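Local coordinates for protein NADH dehydrogenase, putative (Plasmodium falciparum, PDB 5JWC) that probably oxidises NADH through its bound FAD and passes the electrons to ubiquinone, as a type II NADH dehydrogenase, at residues Y62-T66 against P67-C71. Sequence-based numbering, arbitrary orientation.
With FAD (flavin-adenine dinucleotide), chain C.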
loop_
_atom_site.group_PDB
_atom_site.type_symbol
_atom_site.label_atom_id
_atom_site.label_comp_id
_atom_site.label_asym_id
_atom_site.label_seq_id
_atom_site.Cartn_x
_atom_site.Cartn_y
_atom_site.Cartn_z
ATOM N N TYR A 62 -9.179 4.033 10.912
ATOM C CA TYR A 62 -7.864 3.911 11.527
ATOM C C TYR A 62 -7.453 5.264 12.110
ATOM O O TYR A 62 -7.957 6.288 11.690
ATOM C CB TYR A 62 -6.821 3.418 10.504
ATOM C CG TYR A 62 -6.813 4.256 9.242
ATOM C CD1 TYR A 62 -5.962 5.352 9.113
ATOM C CD2 TYR A 62 -7.677 3.974 8.192
ATOM C CE1 TYR A 62 -5.950 6.120 7.986
ATOM C CE2 TYR A 62 -7.672 4.753 7.031
ATOM C CZ TYR A 62 -6.808 5.829 6.946
ATOM O OH TYR A 62 -6.799 6.624 5.824
ATOM N N PHE A 63 -6.541 5.240 13.079
ATOM C CA PHE A 63 -5.889 6.437 13.613
ATOM C C PHE A 63 -4.625 6.690 12.799
ATOM O O PHE A 63 -3.925 5.741 12.450
ATOM C CB PHE A 63 -5.554 6.240 15.101
ATOM C CG PHE A 63 -4.416 7.110 15.618
ATOM C CD1 PHE A 63 -4.637 8.440 15.983
ATOM C CD2 PHE A 63 -3.126 6.582 15.763
ATOM C CE1 PHE A 63 -3.594 9.235 16.484
ATOM C CE2 PHE A 63 -2.085 7.367 16.251
ATOM C CZ PHE A 63 -2.322 8.690 16.615
ATOM N N THR A 64 -4.332 7.956 12.500
ATOM C CA THR A 64 -3.117 8.305 11.763
ATOM C C THR A 64 -2.098 8.987 12.658
ATOM O O THR A 64 -2.382 10.045 13.235
ATOM C CB THR A 64 -3.430 9.241 10.591
ATOM O OG1 THR A 64 -4.335 8.582 9.696
ATOM C CG2 THR A 64 -2.126 9.660 9.833
ATOM N N PHE A 65 -0.924 8.380 12.774
ATOM C CA PHE A 65 0.174 8.973 13.531
ATOM C C PHE A 65 0.819 10.084 12.682
ATOM O O PHE A 65 1.875 9.891 12.070
ATOM C CB PHE A 65 1.195 7.891 13.937
ATOM C CG PHE A 65 2.111 8.305 15.073
ATOM C CD1 PHE A 65 1.757 8.086 16.396
ATOM C CD2 PHE A 65 3.334 8.920 14.803
ATOM C CE1 PHE A 65 2.605 8.485 17.437
ATOM C CE2 PHE A 65 4.183 9.311 15.836
ATOM C CZ PHE A 65 3.810 9.096 17.156
ATOM N N THR A 66 0.172 11.252 12.655
ATOM C CA THR A 66 0.541 12.336 11.732
ATOM C C THR A 66 2.007 12.813 11.747
ATOM O O THR A 66 2.531 13.176 10.695
ATOM C CB THR A 66 -0.357 13.573 11.964
ATOM O OG1 THR A 66 -0.367 13.905 13.354
ATOM C CG2 THR A 66 -1.795 13.272 11.538
ATOM N N PRO A 67 2.675 12.842 12.924
ATOM C CA PRO A 67 4.052 13.358 12.841
ATOM C C PRO A 67 5.000 12.590 11.904
ATOM O O PRO A 67 6.033 13.143 11.520
ATOM C CB PRO A 67 4.561 13.235 14.279
ATOM C CG PRO A 67 3.337 13.308 15.119
ATOM C CD PRO A 67 2.275 12.573 14.320
ATOM N N LEU A 68 4.662 11.351 11.554
ATOM C CA LEU A 68 5.557 10.526 10.739
ATOM C C LEU A 68 5.183 10.508 9.263
ATOM O O LEU A 68 5.840 9.835 8.449
ATOM C CB LEU A 68 5.596 9.103 11.296
ATOM C CG LEU A 68 6.244 9.061 12.683
ATOM C CD1 LEU A 68 6.240 7.670 13.253
ATOM C CD2 LEU A 68 7.718 9.596 12.602
ATOM N N LEU A 69 4.156 11.272 8.913
ATOM C CA LEU A 69 3.682 11.356 7.525
ATOM C C LEU A 69 4.779 11.784 6.503
ATOM O O LEU A 69 4.834 11.245 5.394
ATOM C CB LEU A 69 2.503 12.321 7.466
ATOM C CG LEU A 69 1.145 11.690 7.836
ATOM C CD1 LEU A 69 0.035 12.707 7.749
ATOM C CD2 LEU A 69 0.800 10.484 6.956
ATOM N N PRO A 70 5.663 12.739 6.869
ATOM C CA PRO A 70 6.741 13.069 5.915
ATOM C C PRO A 70 7.619 11.870 5.586
ATOM O O PRO A 70 8.072 11.755 4.444
ATOM C CB PRO A 70 7.543 14.143 6.657
ATOM C CG PRO A 70 6.494 14.841 7.507
ATOM C CD PRO A 70 5.636 13.693 7.998
ATOM N N CYS A 71 7.839 10.987 6.560
ATOM C CA CYS A 71 8.633 9.767 6.329
ATOM C C CYS A 71 7.998 8.838 5.309
ATOM O O CYS A 71 8.675 8.081 4.626
ATOM C CB CYS A 71 8.829 9.014 7.631
ATOM S SG CYS A 71 9.895 9.872 8.783
HETATM P PA FAD C . -7.197 14.698 13.680
HETATM O O1A FAD C . -6.914 15.192 12.291
HETATM O O2A FAD C . -6.062 13.967 14.306
HETATM O O5B FAD C . -8.519 13.779 13.689
HETATM C C5B FAD C . -9.751 14.243 13.185
HETATM C C4B FAD C . -10.617 13.011 12.975
HETATM O O4B FAD C . -11.948 13.415 12.723
HETATM C C3B FAD C . -10.153 12.199 11.762
HETATM O O3B FAD C . -10.253 10.827 12.078
HETATM C C2B FAD C . -11.197 12.511 10.713
HETATM O O2B FAD C . -11.360 11.426 9.829
HETATM C C1B FAD C . -12.418 12.693 11.608
HETATM N N9A FAD C . -13.518 13.461 11.018
HETATM C C8A FAD C . -13.441 14.535 10.163
HETATM N N7A FAD C . -14.709 14.937 9.896
HETATM C C5A FAD C . -15.576 14.145 10.564
HETATM C C6A FAD C . -16.960 14.132 10.632
HETATM N N6A FAD C . -17.673 15.073 10.015
HETATM N N1A FAD C . -17.580 13.192 11.424
HETATM C C2A FAD C . -16.827 12.274 12.134
HETATM N N3A FAD C . -15.447 12.291 12.057
HETATM C C4A FAD C . -14.838 13.211 11.275
HETATM N N1 FAD C . 1.430 17.820 16.058
HETATM C C2 FAD C . 2.407 17.725 17.011
HETATM O O2 FAD C . 2.136 17.982 18.178
HETATM N N3 FAD C . 3.690 17.325 16.676
HETATM C C4 FAD C . 4.021 17.007 15.385
HETATM O O4 FAD C . 5.175 16.642 15.121
HETATM C C4X FAD C . 3.034 17.087 14.409
HETATM N N5 FAD C . 3.317 16.777 13.098
HETATM C C5X FAD C . 2.311 16.864 12.141
HETATM C C6 FAD C . 2.585 16.533 10.827
HETATM C C7 FAD C . 1.601 16.613 9.848
HETATM C C7M FAD C . 1.952 16.251 8.424
HETATM C C8 FAD C . 0.317 17.015 10.192
HETATM C C8M FAD C . -0.760 17.111 9.153
HETATM C C9 FAD C . 0.036 17.347 11.519
HETATM C C9A FAD C . 1.027 17.266 12.495
HETATM N N10 FAD C . 0.755 17.586 13.814
HETATM C C10 FAD C . 1.742 17.491 14.759
HETATM C "C1'" FAD C . -0.600 18.078 14.231
HETATM C "C2'" FAD C . -1.588 17.015 14.634
HETATM O "O2'" FAD C . -1.727 16.102 13.581
HETATM C "C3'" FAD C . -2.929 17.699 14.833
HETATM O "O3'" FAD C . -2.816 18.772 15.740
HETATM C "C4'" FAD C . -3.881 16.638 15.359
HETATM O "O4'" FAD C . -4.176 15.803 14.269
HETATM C "C5'" FAD C . -5.159 17.222 15.939
HETATM O "O5'" FAD C . -5.912 16.145 16.458
HETATM P P FAD C . -7.500 16.085 16.195
HETATM O O1P FAD C . -8.077 14.900 16.936
HETATM O O2P FAD C . -8.057 17.421 16.599
HETATM O O3P FAD C . -7.648 15.956 14.585
#
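In the FAD pocket, against the flavin and its ribityl chain, Thr-66 and Pro-67 lie side by side in the turn that carries the chain from strand 62-64 toward helix 69-74. Thr-66 OG1 lies 2.6 Å from FAD O2', a hydrogen bond to the ribityl chain, and it is also hydrogen-bonded to Trp-38 NE1. With chi1 at 51°, this hydroxyl stands between the backbone N and the carbonyl carbon, which brings it 3.1 Å from Pro-67 CD. Pro-67 meets the isoalloxazine itself: its CA is 3.5 Å from FAD N5, and its CB is 3.6 Å from FAD O4.

Phe-65 is the centre of an inverse gamma turn, closed weakly by Thr-66 N to Thr-64 O, and a 3-10 segment follows. Two i to i+3 bonds define the latter. Leu-68 N reaches Phe-65 O nearly straight (N-H...O 167°), whereas Leu-69 N approaches Thr-66 O from above the carbonyl plane, 57° out of it.

The Phe-65 ring is met obliquely by Leu-68, Phe-65 CD2 to Leu-68 CD1 at 3.5 Å, while Tyr-492 and Leu-495 of helix 484-495 also touch the ring. Elsewhere, Leu-69 CB packs 3.3 Å from Thr-66 O, and Leu-69 CD2 meets Thr-64 CG2 at 4.2 Å with the side chains about perpendicular; Thr-64 OG1 is hydrogen-bonded to Asp-157.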